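Local coordinates for malonyl-CoA-[acyl-carrier-protein] transacylase (Coxiella burnetii, PDB 3TQE) that probably transfers the malonyl group from malonyl-CoA to holo-acyl carrier protein, the step that supplies malonyl-ACP for fatty acid synthesis, at residues G98-L103 with G107-E112; V239-A244 with R248-K253. All coordinates share one frame; numbering follows the deposited sequence. Where two conformers were deposited one is given.

Contact 1. Residues G98-L103 with G107-E112; sequences GEYAAL and GALKFE
Leu103 is the bump on which Ala108 and Leu109 close, at the end of helix 97-105. Its side chain meets the two residues with different parts. The CD2 methyl of Leu103 lies 3.9 Å from CB of Ala108. The base of the same side chain faces Leu109, with Leu103 CB 3.9 Å from Leu109 CD1. That CD1 methyl sits in the hollow between Leu103 and the ring of Tyr100, one helical turn earlier. Its distance to Tyr100 CD1 is 4.1 Å, and the methyl comes to the ring obliquely. In Leu109, CG stands beside the backbone N and anti to the carbonyl carbon (chi1 -61°), and CD1 continues the chain in an extended line (chi2 178°). This carries the CD1 branch in toward the helix. Leu109 also touches Ala114 of helix 111-128, while Tyr100 packs against Leu117 and Val118 of that helix.

The chain can fold back this closely because the helix ends in a Schellman motif at Gly107. Gly107 has positive phi (87°), where a side chain would jam against the preceding carbonyl oxygen. Ala108 N then donates to Leu103 O at 2.8 Å, nearly in line with the carbonyl. Leu109 N adds a weak bond to the same oxygen, with Leu109 N 3.3 Å from Leu103 O.

One good bond from Ala108 N and a weak one from Leu109 N thus meet the Leu103 carbonyl. The polar end of the helix that follows the predicted nucleophile Ser96 is satisfied by backbone N-H groups, while the side chains join by apolar packing of methyls and ring.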
ATOM      1  N   GLY A  98      -0.894  -2.305  -1.317  1.00 12.02           N
ATOM      2  CA  GLY A  98      -2.300  -2.049  -1.207  1.00 12.24           C
ATOM      3  C   GLY A  98      -3.012  -1.988  -2.527  1.00 11.71           C
ATOM      4  O   GLY A  98      -4.206  -2.200  -2.605  1.00 11.79           O
ATOM      5  N   GLU A  99      -2.289  -1.682  -3.589  1.00 12.29           N
ATOM      6  CA  GLU A  99      -2.911  -1.629  -4.885  1.00 11.42           C
ATOM      7  C   GLU A  99      -3.456  -2.998  -5.300  1.00 11.60           C
ATOM      8  O   GLU A  99      -4.483  -3.080  -5.957  1.00 12.35           O
ATOM      9  CB  GLU A  99      -1.877  -1.099  -5.872  1.00 13.66           C
ATOM     10  CG  GLU A  99      -2.386  -0.905  -7.260  1.00 15.78           C
ATOM     11  CD  GLU A  99      -1.559   0.169  -7.979  1.00 19.68           C
ATOM     12  OE1 GLU A  99      -1.387   1.283  -7.401  1.00 18.87           O
ATOM     13  OE2 GLU A  99      -1.103  -0.111  -9.114  1.00 21.40           O
ATOM     14  N   TYR A 100      -2.800  -4.071  -4.853  1.00 12.24           N
ATOM     15  CA  TYR A 100      -3.298  -5.404  -5.140  1.00 11.81           C
ATOM     16  C   TYR A 100      -4.567  -5.657  -4.397  1.00 11.70           C
ATOM     17  O   TYR A 100      -5.453  -6.336  -4.912  1.00 12.06           O
ATOM     18  CB  TYR A 100      -2.279  -6.474  -4.787  1.00 11.77           C
ATOM     19  CG  TYR A 100      -1.091  -6.435  -5.720  1.00 12.55           C
ATOM     20  CD1 TYR A 100      -1.037  -7.278  -6.803  1.00 14.23           C
ATOM     21  CD2 TYR A 100      -0.050  -5.520  -5.546  1.00 12.63           C
ATOM     22  CE1 TYR A 100       0.020  -7.239  -7.684  1.00 15.16           C
ATOM     23  CE2 TYR A 100       1.012  -5.445  -6.459  1.00 14.21           C
ATOM     24  CZ  TYR A 100       1.051  -6.343  -7.499  1.00 13.36           C
ATOM     25  OH  TYR A 100       2.082  -6.285  -8.393  1.00 17.70           O
ATOM     26  N   ALA A 101      -4.641  -5.190  -3.153  1.00 11.05           N
ATOM     27  CA  ALA A 101      -5.868  -5.341  -2.422  1.00 11.18           C
ATOM     28  C   ALA A 101      -6.990  -4.601  -3.106  1.00 11.24           C
ATOM     29  O   ALA A 101      -8.087  -5.124  -3.222  1.00 11.68           O
ATOM     30  CB  ALA A 101      -5.708  -4.852  -0.982  1.00 11.97           C
ATOM     31  N   ALA A 102      -6.717  -3.398  -3.584  1.00 10.87           N
ATOM     32  CA  ALA A 102      -7.740  -2.607  -4.285  1.00 10.54           C
ATOM     33  C   ALA A 102      -8.221  -3.380  -5.507  1.00 11.55           C
ATOM     34  O   ALA A 102      -9.409  -3.468  -5.783  1.00 12.06           O
ATOM     35  CB  ALA A 102      -7.184  -1.271  -4.667  1.00 12.03           C
ATOM     36  N   LEU A 103      -7.298  -3.982  -6.242  1.00 10.94           N
ATOM     37  CA  LEU A 103      -7.678  -4.720  -7.414  1.00 11.43           C
ATOM     38  C   LEU A 103      -8.459  -5.983  -7.131  1.00 11.70           C
ATOM     39  O   LEU A 103      -9.359  -6.339  -7.880  1.00 13.28           O
ATOM     40  CB  LEU A 103      -6.462  -5.046  -8.266  1.00 11.79           C
ATOM     41  CG  LEU A 103      -5.851  -3.855  -8.982  1.00 13.63           C
ATOM     42  CD1 LEU A 103      -4.481  -4.235  -9.495  1.00 15.90           C
ATOM     43  CD2 LEU A 103      -6.780  -3.347 -10.107  1.00 15.27           C
ATOM     44  N   GLY A 107     -12.671  -6.404  -8.026  1.00 16.09           N
ATOM     45  CA  GLY A 107     -13.038  -7.521  -8.866  1.00 17.12           C
ATOM     46  C   GLY A 107     -12.125  -7.791 -10.043  1.00 16.86           C
ATOM     47  O   GLY A 107     -12.468  -8.579 -10.908  1.00 19.13           O
ATOM     48  N   ALA A 108     -10.945  -7.194 -10.066  1.00 15.98           N
ATOM     49  CA  ALA A 108     -10.045  -7.354 -11.193  1.00 15.35           C
ATOM     50  C   ALA A 108      -9.204  -8.613 -11.059  1.00 15.96           C
ATOM     51  O   ALA A 108      -8.857  -9.232 -12.040  1.00 17.44           O
ATOM     52  CB  ALA A 108      -9.144  -6.153 -11.325  1.00 17.39           C
ATOM     53  N   LEU A 109      -8.847  -8.975  -9.828  1.00 15.24           N
ATOM     54  CA  LEU A 109      -7.963 -10.113  -9.534  1.00 16.08           C
ATOM     55  C   LEU A 109      -8.652 -11.042  -8.563  1.00 15.65           C
ATOM     56  O   LEU A 109      -9.287 -10.585  -7.603  1.00 16.20           O
ATOM     57  CB  LEU A 109      -6.662  -9.692  -8.834  1.00 16.66           C
ATOM     58  CG  LEU A 109      -5.703  -8.752  -9.509  1.00 19.14           C
ATOM     59  CD1 LEU A 109      -4.528  -8.461  -8.575  1.00 19.49           C
ATOM     60  CD2 LEU A 109      -5.248  -9.366 -10.842  1.00 23.48           C
ATOM     61  N   LYS A 110      -8.515 -12.336  -8.800  1.00 15.11           N
ATOM     62  CA  LYS A 110      -9.023 -13.342  -7.889  0.50 15.56           C
ATOM     63  C   LYS A 110      -8.165 -13.322  -6.638  1.00 14.60           C
ATOM     64  O   LYS A 110      -6.946 -13.316  -6.729  1.00 15.07           O
ATOM     65  CB  LYS A 110      -8.959 -14.736  -8.519  0.50 16.31           C
ATOM     66  CG  LYS A 110      -9.548 -15.812  -7.634  0.50 18.44           C
ATOM     67  CD  LYS A 110      -9.680 -17.159  -8.331  0.50 22.71           C
ATOM     68  CE  LYS A 110     -10.246 -18.174  -7.361  0.50 24.55           C
ATOM     69  NZ  LYS A 110     -11.052 -19.223  -8.033  0.50 27.15           N
ATOM     70  N   PHE A 111      -8.798 -13.314  -5.475  1.00 13.65           N
ATOM     71  CA  PHE A 111      -8.066 -13.211  -4.220  1.00 13.15           C
ATOM     72  C   PHE A 111      -6.935 -14.225  -4.091  1.00 13.23           C
ATOM     73  O   PHE A 111      -5.817 -13.848  -3.797  1.00 13.15           O
ATOM     74  CB  PHE A 111      -9.037 -13.316  -3.042  1.00 12.60           C
ATOM     75  CG  PHE A 111      -8.381 -13.342  -1.727  1.00 12.03           C
ATOM     76  CD1 PHE A 111      -7.521 -12.344  -1.369  1.00 13.71           C
ATOM     77  CD2 PHE A 111      -8.604 -14.355  -0.844  1.00 13.63           C
ATOM     78  CE1 PHE A 111      -6.907 -12.351  -0.177  1.00 13.77           C
ATOM     79  CE2 PHE A 111      -7.974 -14.358   0.384  1.00 13.99           C
ATOM     80  CZ  PHE A 111      -7.126 -13.363   0.701  1.00 13.79           C
ATOM     81  N   GLU A 112      -7.218 -15.511  -4.263  1.00 15.07           N
ATOM     82  CA  GLU A 112      -6.197 -16.527  -3.975  1.00 16.76           C
ATOM     83  C   GLU A 112      -5.055 -16.427  -4.998  1.00 16.28           C
ATOM     84  O   GLU A 112      -3.897 -16.637  -4.664  1.00 16.62           O
ATOM     85  CB  GLU A 112      -6.822 -17.912  -3.962  1.00 19.37           C
ATOM     86  CG  GLU A 112      -7.783 -18.103  -2.785  1.00 24.54           C
ATOM     87  CD  GLU A 112      -9.155 -18.674  -3.175  1.00 34.25           C
ATOM     88  OE1 GLU A 112      -9.244 -19.395  -4.203  1.00 41.41           O
ATOM     89  OE2 GLU A 112     -10.167 -18.378  -2.473  1.00 37.87           O
TER

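Contact 2. Residues V239-A244 with R248-K253; sequences VDHNEA and RGALIK. With GLY (glycine), chain C.
Ala244 and Arg248 lie one turn apart at the start of helix 244-254, and the loop 239-243 leads up to them. Their CA atoms are 6.2 Å apart. Arg248 N donates to Ala244 O at 2.8 Å, the i to i+4 bond of the first turn. Glu243 is the N-cap, and before it the loop is not helical.

The Arg248 side chain starts beside its own backbone N (chi1 -68°) and then runs extended from CG to NE. This path takes it back along the helix toward Ala244. Arg248 CG passes 3.3 Å from Ala244 O, and Arg248 NH1 ends 3.5 Å from Ala244 CB. The guanidinium presents its edge to the carboxylate of a bound glycine. Arg248 NH1 donates to glycine OXT at 2.9 Å. Arg248 NH2 donates to glycine O at 2.8 Å. The N-H...O angles are 158° and 159°. The glycine carboxyl carbon lies in the guanidinium plane. Carbonyls of Ile220 and Ile223 take bonds from NE and NH2, and Asn245 OD1 takes one from NH1. These partners would fix the rotation of the group. Ala244 CB lies against the carboxylate, 3.4 Å from glycine OXT.

Further along, the His241 ring meets the Ala250 methyl obliquely, His241 CD2 to Ala250 CB at 4.2 Å. NE2 of His241 bonds to Asp237.

The arrangement is a bidentate, end-on arginine-carboxylate pairing at the first turn of a helix, NH1 and NH2 each meeting one oxygen. Together with Ile223, Ser224 and Ile225 it forms one of the two glycine pockets seen in this entry.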
ATOM      1  N   VAL A 239      -3.960   7.274 -12.398  1.00 15.15           N
ATOM      2  CA  VAL A 239      -5.189   7.076 -13.147  1.00 15.89           C
ATOM      3  C   VAL A 239      -5.679   5.663 -13.008  1.00 14.97           C
ATOM      4  O   VAL A 239      -4.948   4.768 -12.614  1.00 13.65           O
ATOM      5  CB  VAL A 239      -5.048   7.420 -14.618  1.00 17.41           C
ATOM      6  CG1 VAL A 239      -4.660   8.875 -14.803  1.00 20.02           C
ATOM      7  CG2 VAL A 239      -4.072   6.534 -15.231  1.00 17.94           C
ATOM      8  N   ASP A 240      -6.943   5.468 -13.347  1.00 15.24           N
ATOM      9  CA  ASP A 240      -7.498   4.145 -13.379  1.00 16.14           C
ATOM     10  C   ASP A 240      -7.355   3.568 -14.766  1.00 15.86           C
ATOM     11  O   ASP A 240      -7.244   4.309 -15.763  1.00 18.46           O
ATOM     12  CB  ASP A 240      -8.960   4.177 -12.968  1.00 16.89           C
ATOM     13  CG  ASP A 240      -9.790   5.045 -13.828  1.00 20.60           C
ATOM     14  OD1 ASP A 240      -9.396   6.217 -14.067  1.00 22.31           O
ATOM     15  OD2 ASP A 240     -10.856   4.563 -14.239  1.00 25.93           O
ATOM     16  N   HIS A 241      -7.372   2.253 -14.833  1.00 14.77           N
ATOM     17  CA  HIS A 241      -7.244   1.530 -16.086  1.00 16.10           C
ATOM     18  C   HIS A 241      -8.232   0.385 -16.146  1.00 16.47           C
ATOM     19  O   HIS A 241      -8.448  -0.295 -15.169  1.00 18.20           O
ATOM     20  CB  HIS A 241      -5.859   0.941 -16.219  1.00 16.65           C
ATOM     21  CG  HIS A 241      -4.781   1.963 -16.286  1.00 17.31           C
ATOM     22  ND1 HIS A 241      -4.749   2.937 -17.262  1.00 19.20           N
ATOM     23  CD2 HIS A 241      -3.693   2.165 -15.509  1.00 19.56           C
ATOM     24  CE1 HIS A 241      -3.682   3.699 -17.078  1.00 19.99           C
ATOM     25  NE2 HIS A 241      -3.024   3.249 -16.021  1.00 20.39           N
ATOM     26  N   ASN A 242      -8.808   0.156 -17.310  1.00 16.92           N
ATOM     27  CA  ASN A 242      -9.758  -0.936 -17.487  1.00 18.66           C
ATOM     28  C   ASN A 242      -9.181  -2.135 -18.205  1.00 18.23           C
ATOM     29  O   ASN A 242      -9.710  -3.242 -18.123  1.00 20.84           O
ATOM     30  CB  ASN A 242     -10.959  -0.426 -18.265  1.00 21.15           C
ATOM     31  CG  ASN A 242     -11.747   0.609 -17.509  1.00 25.84           C
ATOM     32  OD1 ASN A 242     -12.215   1.607 -18.085  1.00 34.25           O
ATOM     33  ND2 ASN A 242     -11.922   0.384 -16.228  1.00 29.27           N
ATOM     34  N   GLU A 243      -8.115  -1.930 -18.961  1.00 17.13           N
ATOM     35  CA  GLU A 243      -7.582  -2.958 -19.823  1.00 18.40           C
ATOM     36  C   GLU A 243      -6.564  -3.815 -19.108  1.00 16.03           C
ATOM     37  O   GLU A 243      -5.677  -3.267 -18.476  1.00 15.13           O
ATOM     38  CB  GLU A 243      -6.902  -2.268 -20.993  1.00 20.22           C
ATOM     39  CG  GLU A 243      -7.746  -1.208 -21.652  1.00 27.07           C
ATOM     40  CD  GLU A 243      -7.565   0.276 -21.121  1.00 31.04           C
ATOM     41  OE1 GLU A 243      -7.127   0.625 -19.934  1.00 28.32           O
ATOM     42  OE2 GLU A 243      -7.954   1.127 -21.968  1.00 36.86           O
ATOM     43  N   ALA A 244      -6.665  -5.131 -19.218  1.00 15.96           N
ATOM     44  CA  ALA A 244      -5.809  -6.036 -18.465  1.00 15.06           C
ATOM     45  C   ALA A 244      -4.350  -5.763 -18.669  1.00 14.90           C
ATOM     46  O   ALA A 244      -3.594  -5.701 -17.700  1.00 14.00           O
ATOM     47  CB  ALA A 244      -6.116  -7.473 -18.776  1.00 16.78           C
ATOM     48  N   ARG A 248      -1.526  -4.687 -16.024  1.00 13.62           N
ATOM     49  CA  ARG A 248      -0.269  -5.395 -15.836  1.00 14.20           C
ATOM     50  C   ARG A 248       0.898  -4.440 -15.911  1.00 14.19           C
ATOM     51  O   ARG A 248       1.792  -4.479 -15.078  1.00 14.50           O
ATOM     52  CB  ARG A 248      -0.069  -6.469 -16.886  1.00 15.73           C
ATOM     53  CG  ARG A 248      -1.017  -7.622 -16.777  1.00 16.05           C
ATOM     54  CD  ARG A 248      -0.663  -8.744 -17.752  1.00 17.58           C
ATOM     55  NE  ARG A 248      -1.557  -9.863 -17.473  1.00 15.87           N
ATOM     56  CZ  ARG A 248      -2.723 -10.080 -18.076  1.00 16.28           C
ATOM     57  NH1 ARG A 248      -3.135  -9.315 -19.085  1.00 16.78           N
ATOM     58  NH2 ARG A 248      -3.473 -11.084 -17.698  1.00 19.00           N
ATOM     59  N   GLY A 249       0.924  -3.587 -16.930  1.00 13.93           N
ATOM     60  CA  GLY A 249       2.000  -2.635 -17.051  1.00 14.46           C
ATOM     61  C   GLY A 249       2.126  -1.744 -15.832  1.00 13.90           C
ATOM     62  O   GLY A 249       3.242  -1.438 -15.402  1.00 15.22           O
ATOM     63  N   ALA A 250       0.990  -1.296 -15.302  1.00 13.20           N
ATOM     64  CA  ALA A 250       0.997  -0.413 -14.162  1.00 12.66           C
ATOM     65  C   ALA A 250       1.567  -1.093 -12.930  1.00 12.85           C
ATOM     66  O   ALA A 250       2.299  -0.485 -12.160  1.00 13.89           O
ATOM     67  CB  ALA A 250      -0.397   0.103 -13.892  1.00 13.47           C
ATOM     68  N   LEU A 251       1.230  -2.352 -12.751  1.00 13.13           N
ATOM     69  CA  LEU A 251       1.708  -3.104 -11.596  1.00 13.37           C
ATOM     70  C   LEU A 251       3.182  -3.389 -11.681  1.00 13.61           C
ATOM     71  O   LEU A 251       3.884  -3.383 -10.677  1.00 15.04           O
ATOM     72  CB  LEU A 251       0.944  -4.408 -11.420  1.00 13.48           C
ATOM     73  CG  LEU A 251      -0.522  -4.213 -11.046  1.00 15.03           C
ATOM     74  CD1 LEU A 251      -1.224  -5.547 -11.138  1.00 17.03           C
ATOM     75  CD2 LEU A 251      -0.671  -3.580  -9.640  1.00 15.62           C
ATOM     76  N   ILE A 252       3.681  -3.624 -12.881  1.00 13.07           N
ATOM     77  CA  ILE A 252       5.095  -3.905 -13.020  1.00 13.80           C
ATOM     78  C   ILE A 252       5.888  -2.606 -12.887  1.00 14.10           C
ATOM     79  O   ILE A 252       6.895  -2.545 -12.202  1.00 15.21           O
ATOM     80  CB  ILE A 252       5.372  -4.623 -14.336  1.00 13.43           C
ATOM     81  CG1 ILE A 252       4.693  -6.006 -14.327  1.00 14.95           C
ATOM     82  CG2 ILE A 252       6.864  -4.713 -14.587  1.00 14.76           C
ATOM     83  CD1 ILE A 252       5.073  -6.901 -13.160  1.00 17.36           C
ATOM     84  N   LYS A 253       5.426  -1.546 -13.529  1.00 13.23           N
ATOM     85  CA  LYS A 253       6.109  -0.257 -13.432  1.00 14.47           C
ATOM     86  C   LYS A 253       6.122   0.275 -12.009  1.00 14.18           C
ATOM     87  O   LYS A 253       7.034   0.973 -11.619  1.00 13.35           O
ATOM     88  CB  LYS A 253       5.475   0.745 -14.391  1.00 15.39           C
ATOM     89  CG  LYS A 253       6.301   2.016 -14.622  1.00 18.49           C
ATOM     90  CD  LYS A 253       5.623   2.933 -15.664  1.00 21.32           C
ATOM     91  CE  LYS A 253       6.451   4.180 -15.943  1.00 23.27           C
ATOM     92  NZ  LYS A 253       5.838   5.045 -17.014  1.00 24.73           N
TER
HETATM   93  N   GLY C 315      -8.768 -11.303 -18.779  1.00 33.12           N
HETATM   94  CA  GLY C 315      -7.857 -10.785 -19.850  1.00 32.43           C
HETATM   95  C   GLY C 315      -6.409 -10.948 -19.453  1.00 31.62           C
HETATM   96  O   GLY C 315      -6.154 -11.482 -18.352  1.00 29.81           O
HETATM   97  OXT GLY C 315      -5.483 -10.534 -20.209  1.00 30.48           O

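In the fold
Contact 1 comes first along the chain and closes before contact 2 opens. Their centres are 12 Å apart, and both belong to the acyl transferase domain. Helix 97-105 and helix 244-254 join them directly, through Leu251 of contact 2. The Leu251 CD2 methyl lies 3.9 Å from Leu103 CD1, and Leu251 CB is 3.7 Å from Tyr100 OH. Glu99 also touches Leu251 and bonds to His234 and Asn235. Contact 1 lies nearer the predicted catalytic residues, with the Tyr100 side chain about 7 Å from that of Ser96. Contact 2 is further out and holds a separate glycine site. Helix 244-254 therefore packs against the helix that follows the predicted nucleophile.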